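Local coordinates for hemolysin-related protein (Vibrio cholerae serotype O1, PDB 6MLT) that serves as a secreted, metal-binding protein of the Vibrio cholerae biofilm matrix that probably binds carbohydrate and helps the biofilm adhere to surfaces, at residues A[271-282]-A[442-452]; A[490-500]-A[510-519]. All blocks are in the same frame, centred on the assembly; numbering follows the deposited sequence.

Contact 1 of 2, residues A[271-282]-A[442-452]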
loop_
_atom_site.group_PDB
_atom_site.type_symbol
_atom_site.label_atom_id
_atom_site.label_comp_id
_atom_site.label_asym_id
_atom_site.label_seq_id
_atom_site.Cartn_x
_atom_site.Cartn_y
_atom_site.Cartn_z
ATOM N N ASN A 271 25.217 -6.031 6.567
ATOM C CA ASN A 271 24.620 -5.273 5.475
ATOM C C ASN A 271 23.982 -4.022 6.061
ATOM O O ASN A 271 22.751 -3.938 6.170
ATOM C CB ASN A 271 23.583 -6.100 4.715
ATOM C CG ASN A 271 22.968 -5.344 3.544
ATOM O OD1 ASN A 271 23.621 -4.508 2.912
ATOM N ND2 ASN A 271 21.710 -5.648 3.239
ATOM N N PRO A 272 24.783 -3.048 6.462
ATOM C CA PRO A 272 24.250 -1.842 7.098
ATOM C C PRO A 272 23.630 -0.907 6.067
ATOM O O PRO A 272 23.627 -1.166 4.864
ATOM C CB PRO A 272 25.490 -1.219 7.749
ATOM C CG PRO A 272 26.602 -1.631 6.863
ATOM C CD PRO A 272 26.255 -3.019 6.379
ATOM N N GLY A 273 23.104 0.202 6.566
ATOM C CA GLY A 273 22.494 1.184 5.708
ATOM C C GLY A 273 21.046 0.851 5.391
ATOM O O GLY A 273 20.386 0.053 6.067
ATOM N N GLY A 274 20.557 1.478 4.324
ATOM C CA GLY A 274 19.174 1.350 3.915
ATOM C C GLY A 274 18.378 2.606 4.215
ATOM O O GLY A 274 18.299 3.027 5.375
ATOM N N SER A 275 17.796 3.230 3.182
ATOM C CA SER A 275 17.005 4.444 3.356
ATOM C C SER A 275 15.530 4.271 3.028
ATOM O O SER A 275 14.729 5.136 3.404
ATOM C CB SER A 275 17.544 5.580 2.473
ATOM O OG SER A 275 17.076 5.455 1.135
ATOM N N VAL A 276 15.154 3.200 2.329
ATOM C CA VAL A 276 13.811 3.076 1.773
ATOM C C VAL A 276 13.524 1.598 1.571
ATOM O O VAL A 276 14.443 0.791 1.403
ATOM C CB VAL A 276 13.684 3.877 0.450
ATOM C CG1 VAL A 276 14.606 3.302 -0.619
ATOM C CG2 VAL A 276 12.239 3.899 -0.050
ATOM N N GLN A 277 12.240 1.244 1.615
ATOM C CA GLN A 277 11.787 -0.121 1.428
ATOM C C GLN A 277 10.608 -0.141 0.472
ATOM O O GLN A 277 9.943 0.875 0.248
ATOM C CB GLN A 277 11.327 -0.778 2.742
ATOM C CG GLN A 277 11.844 -0.147 4.000
ATOM C CD GLN A 277 11.216 1.217 4.317
ATOM O OE1 GLN A 277 10.107 1.534 3.892
ATOM N NE2 GLN A 277 11.943 2.025 5.059
ATOM N N ALA A 278 10.364 -1.323 -0.082
ATOM C CA ALA A 278 9.101 -1.662 -0.719
ATOM C C ALA A 278 8.442 -2.756 0.111
ATOM O O ALA A 278 9.126 -3.625 0.660
ATOM C CB ALA A 278 9.305 -2.123 -2.169
ATOM N N VAL A 279 7.117 -2.692 0.228
ATOM C CA VAL A 279 6.348 -3.626 1.043
ATOM C C VAL A 279 5.214 -4.158 0.180
ATOM O O VAL A 279 4.410 -3.375 -0.341
ATOM C CB VAL A 279 5.794 -2.951 2.310
ATOM C CG1 VAL A 279 5.043 -3.960 3.176
ATOM C CG2 VAL A 279 6.924 -2.272 3.088
ATOM N N SER A 280 5.141 -5.472 0.017
ATOM C CA SER A 280 4.170 -6.002 -0.934
ATOM C C SER A 280 4.000 -7.502 -0.728
ATOM O O SER A 280 4.585 -8.104 0.179
ATOM C CB SER A 280 4.600 -5.697 -2.367
ATOM O OG SER A 280 3.492 -5.775 -3.235
ATOM N N SER A 281 3.159 -8.092 -1.576
ATOM C CA SER A 281 2.948 -9.540 -1.609
ATOM C C SER A 281 4.107 -10.164 -2.380
ATOM O O SER A 281 4.036 -10.409 -3.586
ATOM C CB SER A 281 1.606 -9.877 -2.252
ATOM O OG SER A 281 0.533 -9.285 -1.546
ATOM N N PHE A 282 5.204 -10.406 -1.659
ATOM C CA PHE A 282 6.427 -10.950 -2.234
ATOM C C PHE A 282 6.585 -12.446 -2.011
ATOM O O PHE A 282 7.296 -13.104 -2.778
ATOM C CB PHE A 282 7.659 -10.281 -1.614
ATOM C CG PHE A 282 7.861 -8.843 -1.995
ATOM C CD1 PHE A 282 8.081 -8.483 -3.309
ATOM C CD2 PHE A 282 7.915 -7.859 -1.019
ATOM C CE1 PHE A 282 8.307 -7.161 -3.654
ATOM C CE2 PHE A 282 8.144 -6.533 -1.362
ATOM C CZ PHE A 282 8.345 -6.192 -2.680
ATOM N N HIS A 442 2.049 -13.824 3.282
ATOM C CA HIS A 442 2.473 -13.505 1.925
ATOM C C HIS A 442 3.251 -12.192 1.830
ATOM O O HIS A 442 3.860 -11.923 0.786
ATOM C CB HIS A 442 1.246 -13.425 1.012
ATOM C CG HIS A 442 0.276 -12.354 1.406
ATOM N ND1 HIS A 442 -0.587 -12.484 2.474
ATOM C CD2 HIS A 442 0.049 -11.123 0.888
ATOM C CE1 HIS A 442 -1.309 -11.384 2.590
ATOM N NE2 HIS A 442 -0.940 -10.540 1.642
ATOM N N MET A 443 3.242 -11.381 2.883
ATOM C CA MET A 443 3.838 -10.052 2.849
ATOM C C MET A 443 5.345 -10.114 3.073
ATOM O O MET A 443 5.856 -10.941 3.842
ATOM C CB MET A 443 3.213 -9.154 3.919
ATOM C CG MET A 443 1.740 -8.831 3.689
ATOM S SD MET A 443 1.459 -7.960 2.145
ATOM C CE MET A 443 2.319 -6.417 2.479
ATOM N N GLY A 444 6.054 -9.206 2.405
ATOM C CA GLY A 444 7.479 -9.065 2.601
ATOM C C GLY A 444 7.871 -7.602 2.639
ATOM O O GLY A 444 7.170 -6.727 2.119
ATOM N N ILE A 445 9.008 -7.355 3.281
ATOM C CA ILE A 445 9.637 -6.040 3.345
ATOM C C ILE A 445 11.026 -6.186 2.741
ATOM O O ILE A 445 11.834 -6.984 3.228
ATOM C CB ILE A 445 9.732 -5.527 4.789
ATOM C CG1 ILE A 445 8.340 -5.387 5.400
ATOM C CG2 ILE A 445 10.470 -4.206 4.845
ATOM C CD1 ILE A 445 8.337 -5.520 6.912
ATOM N N VAL A 446 11.311 -5.421 1.695
ATOM C CA VAL A 446 12.579 -5.551 0.988
ATOM C C VAL A 446 13.249 -4.190 0.912
ATOM O O VAL A 446 12.582 -3.165 0.721
ATOM C CB VAL A 446 12.387 -6.164 -0.416
ATOM C CG1 VAL A 446 11.568 -5.246 -1.311
ATOM C CG2 VAL A 446 13.735 -6.495 -1.051
ATOM N N TYR A 447 14.575 -4.184 1.062
ATOM C CA TYR A 447 15.345 -2.953 0.972
ATOM C C TYR A 447 16.789 -3.278 0.623
ATOM O O TYR A 447 17.267 -4.397 0.829
ATOM C CB TYR A 447 15.290 -2.150 2.278
ATOM C CG TYR A 447 16.181 -2.676 3.386
ATOM C CD1 TYR A 447 15.763 -3.716 4.208
ATOM C CD2 TYR A 447 17.426 -2.113 3.625
ATOM C CE1 TYR A 447 16.567 -4.184 5.232
ATOM C CE2 TYR A 447 18.235 -2.570 4.644
ATOM C CZ TYR A 447 17.804 -3.604 5.446
ATOM O OH TYR A 447 18.615 -4.058 6.462
ATOM N N ALA A 448 17.475 -2.269 0.098
ATOM C CA ALA A 448 18.882 -2.369 -0.253
ATOM C C ALA A 448 19.728 -1.646 0.787
ATOM O O ALA A 448 19.411 -0.518 1.177
ATOM C CB ALA A 448 19.141 -1.777 -1.636
ATOM N N GLY A 449 20.798 -2.301 1.231
ATOM C CA GLY A 449 21.789 -1.693 2.087
ATOM C C GLY A 449 23.059 -1.375 1.327
ATOM O O GLY A 449 23.073 -1.291 0.094
ATOM N N TYR A 450 24.152 -1.194 2.076
ATOM C CA TYR A 450 25.440 -0.941 1.428
ATOM C C TYR A 450 25.906 -2.131 0.596
ATOM O O TYR A 450 26.560 -1.940 -0.437
ATOM C CB TYR A 450 26.505 -0.596 2.469
ATOM C CG TYR A 450 26.497 0.856 2.885
ATOM C CD1 TYR A 450 27.081 1.828 2.083
ATOM C CD2 TYR A 450 25.913 1.256 4.078
ATOM C CE1 TYR A 450 27.082 3.162 2.457
ATOM C CE2 TYR A 450 25.904 2.591 4.459
ATOM C CZ TYR A 450 26.489 3.534 3.646
ATOM O OH TYR A 450 26.482 4.854 4.025
ATOM N N TYR A 451 25.571 -3.354 1.019
ATOM C CA TYR A 451 26.136 -4.574 0.449
ATOM C C TYR A 451 25.136 -5.509 -0.223
ATOM O O TYR A 451 25.559 -6.329 -1.050
ATOM C CB TYR A 451 26.856 -5.389 1.540
ATOM C CG TYR A 451 27.965 -4.655 2.275
ATOM C CD1 TYR A 451 28.837 -3.807 1.608
ATOM C CD2 TYR A 451 28.142 -4.830 3.640
ATOM C CE1 TYR A 451 29.852 -3.140 2.291
ATOM C CE2 TYR A 451 29.145 -4.177 4.328
ATOM C CZ TYR A 451 29.994 -3.331 3.650
ATOM O OH TYR A 451 30.993 -2.685 4.335
ATOM N N ALA A 452 23.848 -5.447 0.115
ATOM C CA ALA A 452 22.915 -6.447 -0.386
ATOM C C ALA A 452 21.484 -5.940 -0.317
ATOM O O ALA A 452 21.165 -4.996 0.415
ATOM C CB ALA A 452 23.026 -7.755 0.402
HETATM O O HOH W 1 20.699 -2.454 7.138
HETATM O O HOH W 2 17.940 1.805 0.721
HETATM O O HOH W 3 15.931 0.034 -0.824
#

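Contact 2 of 2, residues A[490-500]-A[510-519]. With NA (sodium ion), chain H.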
loop_
_atom_site.group_PDB
_atom_site.type_symbol
_atom_site.label_atom_id
_atom_site.label_comp_id
_atom_site.label_asym_id
_atom_site.label_seq_id
_atom_site.Cartn_x
_atom_site.Cartn_y
_atom_site.Cartn_z
ATOM N N GLU A 490 7.641 -9.285 -8.074
ATOM C CA GLU A 490 9.091 -9.315 -8.139
ATOM C C GLU A 490 9.652 -8.001 -7.584
ATOM O O GLU A 490 8.931 -7.019 -7.386
ATOM C CB GLU A 490 9.558 -9.545 -9.582
ATOM C CG GLU A 490 9.409 -10.985 -10.087
ATOM C CD GLU A 490 7.969 -11.395 -10.406
ATOM O OE1 GLU A 490 7.307 -10.704 -11.213
ATOM O OE2 GLU A 490 7.498 -12.416 -9.852
ATOM N N VAL A 491 10.959 -7.998 -7.324
ATOM C CA VAL A 491 11.673 -6.849 -6.782
ATOM C C VAL A 491 12.534 -6.237 -7.879
ATOM O O VAL A 491 13.243 -6.948 -8.604
ATOM C CB VAL A 491 12.558 -7.245 -5.583
ATOM C CG1 VAL A 491 13.139 -5.997 -4.919
ATOM C CG2 VAL A 491 11.773 -8.083 -4.587
ATOM N N LEU A 492 12.490 -4.912 -7.977
ATOM C CA LEU A 492 13.305 -4.161 -8.921
ATOM C C LEU A 492 14.390 -3.448 -8.132
ATOM O O LEU A 492 14.084 -2.687 -7.210
ATOM C CB LEU A 492 12.469 -3.152 -9.707
ATOM C CG LEU A 492 11.382 -3.697 -10.628
ATOM C CD1 LEU A 492 10.160 -4.147 -9.841
ATOM C CD2 LEU A 492 11.001 -2.628 -11.630
ATOM N N VAL A 493 15.648 -3.704 -8.492
ATOM C CA VAL A 493 16.796 -3.236 -7.732
ATOM C C VAL A 493 17.807 -2.618 -8.690
ATOM O O VAL A 493 17.804 -2.879 -9.894
ATOM C CB VAL A 493 17.460 -4.369 -6.914
ATOM C CG1 VAL A 493 16.425 -5.105 -6.078
ATOM C CG2 VAL A 493 18.204 -5.342 -7.825
ATOM N N GLN A 494 18.700 -1.817 -8.123
ATOM C CA GLN A 494 19.706 -1.072 -8.863
ATOM C C GLN A 494 20.993 -1.082 -8.052
ATOM O O GLN A 494 20.950 -0.961 -6.823
ATOM C CB GLN A 494 19.239 0.371 -9.100
ATOM C CG GLN A 494 20.292 1.301 -9.683
ATOM C CD GLN A 494 20.549 1.018 -11.149
ATOM O OE1 GLN A 494 19.615 0.878 -11.935
ATOM N NE2 GLN A 494 21.815 0.913 -11.522
ATOM N N ASP A 495 22.135 -1.244 -8.726
ATOM C CA ASP A 495 23.408 -0.998 -8.052
ATOM C C ASP A 495 24.259 -0.048 -8.888
ATOM O O ASP A 495 23.710 0.820 -9.570
ATOM C CB ASP A 495 24.130 -2.315 -7.712
ATOM C CG ASP A 495 24.644 -3.092 -8.925
ATOM O OD1 ASP A 495 24.512 -2.654 -10.087
ATOM O OD2 ASP A 495 25.216 -4.178 -8.678
ATOM N N ARG A 496 25.589 -0.155 -8.817
ATOM C CA ARG A 496 26.423 0.811 -9.529
ATOM C C ARG A 496 26.338 0.632 -11.040
ATOM O O ARG A 496 26.463 1.613 -11.783
ATOM C CB ARG A 496 27.882 0.702 -9.075
ATOM C CG ARG A 496 28.134 1.042 -7.593
ATOM C CD ARG A 496 27.637 2.429 -7.193
ATOM N NE ARG A 496 28.234 3.507 -7.983
ATOM C CZ ARG A 496 29.455 3.994 -7.796
ATOM N NH1 ARG A 496 30.240 3.496 -6.852
ATOM N NH2 ARG A 496 29.899 4.978 -8.568
ATOM N N LEU A 497 26.109 -0.595 -11.517
ATOM C CA LEU A 497 26.242 -0.905 -12.936
ATOM C C LEU A 497 25.049 -1.616 -13.555
ATOM O O LEU A 497 24.995 -1.713 -14.786
ATOM C CB LEU A 497 27.483 -1.778 -13.171
ATOM C CG LEU A 497 28.826 -1.152 -12.807
ATOM C CD1 LEU A 497 29.934 -2.191 -12.845
ATOM C CD2 LEU A 497 29.142 0.004 -13.752
ATOM N N ARG A 498 24.105 -2.119 -12.762
ATOM C CA ARG A 498 23.052 -2.982 -13.275
ATOM C C ARG A 498 21.738 -2.682 -12.578
ATOM O O ARG A 498 21.707 -2.441 -11.370
ATOM C CB ARG A 498 23.371 -4.477 -13.057
ATOM C CG ARG A 498 24.825 -4.862 -13.204
ATOM C CD ARG A 498 25.098 -6.194 -12.530
ATOM N NE ARG A 498 25.176 -6.066 -11.074
ATOM C CZ ARG A 498 25.325 -7.091 -10.241
ATOM N NH1 ARG A 498 25.404 -8.328 -10.716
ATOM N NH2 ARG A 498 25.393 -6.885 -8.931
ATOM N N MET A 499 20.662 -2.708 -13.351
ATOM C CA MET A 499 19.316 -2.863 -12.826
ATOM C C MET A 499 18.949 -4.335 -12.944
ATOM O O MET A 499 19.278 -4.979 -13.942
ATOM C CB MET A 499 18.325 -1.982 -13.597
ATOM C CG MET A 499 16.870 -2.113 -13.152
ATOM S SD MET A 499 16.017 -3.524 -13.913
ATOM C CE MET A 499 14.519 -3.558 -12.928
ATOM N N ARG A 500 18.316 -4.880 -11.906
ATOM C CA ARG A 500 17.962 -6.291 -11.911
ATOM C C ARG A 500 16.551 -6.498 -11.384
ATOM O O ARG A 500 16.017 -5.684 -10.623
ATOM C CB ARG A 500 18.959 -7.121 -11.085
ATOM C CG ARG A 500 20.356 -7.176 -11.704
ATOM C CD ARG A 500 21.304 -8.011 -10.865
ATOM N NE ARG A 500 21.546 -7.409 -9.559
ATOM C CZ ARG A 500 22.132 -8.032 -8.541
ATOM N NH1 ARG A 500 22.536 -9.288 -8.671
ATOM N NH2 ARG A 500 22.307 -7.398 -7.382
ATOM N N MET A 510 16.182 -12.670 -12.150
ATOM C CA MET A 510 15.343 -13.012 -13.291
ATOM C C MET A 510 15.568 -12.123 -14.503
ATOM O O MET A 510 15.088 -12.453 -15.595
ATOM C CB MET A 510 13.866 -12.944 -12.888
ATOM C CG MET A 510 13.515 -13.881 -11.747
ATOM S SD MET A 510 11.830 -13.632 -11.191
ATOM C CE MET A 510 10.927 -14.275 -12.599
ATOM N N GLY A 511 16.280 -11.015 -14.344
ATOM C CA GLY A 511 16.585 -10.134 -15.454
ATOM C C GLY A 511 17.687 -9.189 -15.050
ATOM O O GLY A 511 17.819 -8.833 -13.875
ATOM N N ILE A 512 18.502 -8.801 -16.026
ATOM C CA ILE A 512 19.631 -7.904 -15.817
ATOM C C ILE A 512 19.657 -6.910 -16.967
ATOM O O ILE A 512 19.599 -7.306 -18.136
ATOM C CB ILE A 512 20.974 -8.657 -15.753
ATOM C CG1 ILE A 512 20.944 -9.739 -14.676
ATOM C CG2 ILE A 512 22.121 -7.676 -15.484
ATOM C CD1 ILE A 512 22.142 -10.680 -14.714
ATOM N N ILE A 513 19.765 -5.628 -16.639
ATOM C CA ILE A 513 19.861 -4.556 -17.624
ATOM C C ILE A 513 21.032 -3.672 -17.230
ATOM O O ILE A 513 21.088 -3.198 -16.090
ATOM C CB ILE A 513 18.559 -3.735 -17.692
ATOM C CG1 ILE A 513 17.431 -4.582 -18.283
ATOM C CG2 ILE A 513 18.758 -2.449 -18.500
ATOM C CD1 ILE A 513 16.054 -3.942 -18.188
ATOM N N ALA A 514 21.959 -3.450 -18.162
ATOM C CA ALA A 514 23.072 -2.549 -17.902
ATOM C C ALA A 514 22.545 -1.130 -17.715
ATOM O O ALA A 514 21.882 -0.585 -18.603
ATOM C CB ALA A 514 24.076 -2.604 -19.052
ATOM N N ASN A 515 22.847 -0.537 -16.564
ATOM C CA ASN A 515 22.330 0.782 -16.207
ATOM C C ASN A 515 23.144 1.285 -15.026
ATOM O O ASN A 515 23.125 0.663 -13.958
ATOM C CB ASN A 515 20.843 0.701 -15.857
ATOM C CG ASN A 515 20.181 2.066 -15.757
ATOM O OD1 ASN A 515 19.951 2.732 -16.765
ATOM N ND2 ASN A 515 19.855 2.476 -14.537
ATOM N N SER A 516 23.868 2.389 -15.211
ATOM C CA SER A 516 24.828 2.843 -14.215
ATOM C C SER A 516 24.288 4.010 -13.396
ATOM O O SER A 516 23.442 4.786 -13.853
ATOM C CB SER A 516 26.149 3.256 -14.865
ATOM O OG SER A 516 25.971 4.276 -15.836
ATOM N N SER A 517 24.811 4.131 -12.176
ATOM C CA SER A 517 24.491 5.252 -11.304
ATOM C C SER A 517 25.499 5.331 -10.167
ATOM O O SER A 517 25.934 4.298 -9.639
ATOM C CB SER A 517 23.073 5.126 -10.730
ATOM O OG SER A 517 22.791 6.223 -9.869
ATOM N N GLY A 518 25.862 6.560 -9.787
ATOM C CA GLY A 518 26.537 6.760 -8.516
ATOM C C GLY A 518 25.692 6.308 -7.344
ATOM O O GLY A 518 26.235 5.958 -6.289
ATOM N N THR A 519 24.374 6.276 -7.537
ATOM C CA THR A 519 23.321 5.866 -6.611
ATOM C C THR A 519 23.115 6.887 -5.502
ATOM O O THR A 519 24.062 7.354 -4.855
ATOM C CB THR A 519 23.559 4.472 -5.998
ATOM O OG1 THR A 519 24.651 4.504 -5.075
ATOM C CG2 THR A 519 23.818 3.438 -7.091
HETATM NA NA NA H . 5.240 -12.434 -10.269
#

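Contact 1 of 2, residues A[271-282]-A[442-452]
Asn271 spends both ends of its amide on the backbone of the turn after strand 443-448. Its OD1 accepts two N-H groups. Tyr451 N comes in at 3.0 Å from Asn271 OD1, nearly in line with the side-chain C=O, and Ala452 N approaches from above the carbonyl plane. Asn271 ND2 donates back to Ala452 O at 2.9 Å. Gly449 N reaches that same oxygen from the opposite face of its plane. With CG anti to the backbone N (chi1 -178°), the amide lies across the turn, and a further bond from ND2 to Asp454 fixes its rotation. Next to it, Tyr450 N gives Pro272 O a nearly straight bond of 2.8 Å.

A water carries the polar link on to Tyr447. It accepts from Tyr447 OH in the plane of the ring and donates to Asn271 O and Gly273 O. Two more waters fill in where the chains part, one between Ser275 N and Ala448 O, the other between Val276 O and Ala448 N.

Beyond them the chains pair as antiparallel strands. Ala278 with Val446 and Ser280 with Gly444 are the hydrogen-bonded pairs. Strand 277-279 is thereby the first strand of a four-stranded antiparallel sheet, as in a beta-propeller blade. The other three strands come more than 160 residues later in the chain.

Apolar groups cover both faces. On one, Val279 CG2 and Ile445 CG1 lie side by side, 4.1 Å apart, and the Met443 side chain crosses that of Val279 at about a right angle, with CE against Val279 CG1. Strand 252-256 packs on Ile445 and Tyr447 here. On the other, Val446 CG1 touches Phe282 CZ at 3.6 Å and also reaches Ala278 CB. The Phe282 ring turns its edge to Gly444 O, 3.4 Å from CD2.

Contact 2 of 2, residues A[490-500]-A[510-519]
Strands 498-500 and 510-514 run antiparallel at 155°, and Met499 with Ile513 forms the hydrogen-bonded pair at their centre. They form a beta hairpin, the last two strands of a four-stranded antiparallel sheet of the beta-propeller type. Past the pair, Asn515 N bonds to Leu497 O and Ser517 N to Arg496 O, so the chain after strand 510-514 follows the turn at 495-497.

Gln494 reaches across to Asn515 with its whole amide. Gln494 NE2 donates to Asn515 O at 2.8 Å, in its own amide plane but from above the carbonyl plane. The same nitrogen also bonds to Asp495 O. Gln494 OE1 accepts Asn515 ND2 at 3.1 Å, with the two side-chain amide planes 65° apart. The bend at chi2 (74°) brings the Gln494 amide back over the turn.

Asp495 holds that turn as an Asx turn. Its OD1 takes the backbone N-H of Leu497 and Arg498, while OD2 forms a salt bridge with the Arg498 guanidinium. The Arg500 guanidinium lies over one face of that of Arg498, offset toward its rim, and Arg500 NH2 bonds to Asn468 and Ala467. Alongside, the aliphatic part of Arg500 follows Ile512, CG to CG1 at 4.0 Å.

Arg496 folds back over the chain at 517-518. Arg496 NE bonds to a lone pair of Ser517 O at 2.9 Å, Gly518 O lies over one face of the guanidinium, and NH2 goes on to Ser548. At the far end, Glu490 binds a sodium ion with both carboxylate oxygens, OE2 at 2.3 Å and OE1 at 2.9 Å, while its CG rests against Met510 SD at 3.8 Å.

Contact 1 and contact 2 belong to two four-stranded sheets that follow one another along the chain, as successive blades of a propeller do. Their centres are about 15 Å apart, and they touch directly through apolar groups. Phe282 CE1 lies 3.7 Å from Val491 CG2, and Val446 CG2 lies 3.9 Å from Val491 CG1. Ser280 and Ser281 of contact 1 bond to Asp489, the residue just before Glu490. Glu490 completes a sodium site with Asp482, Thr484, Asp486 and Ile488. The nearest atom of the Phe282 side chain is about 8 Å from this sodium ion, so contact 1 lies near a metal without binding it.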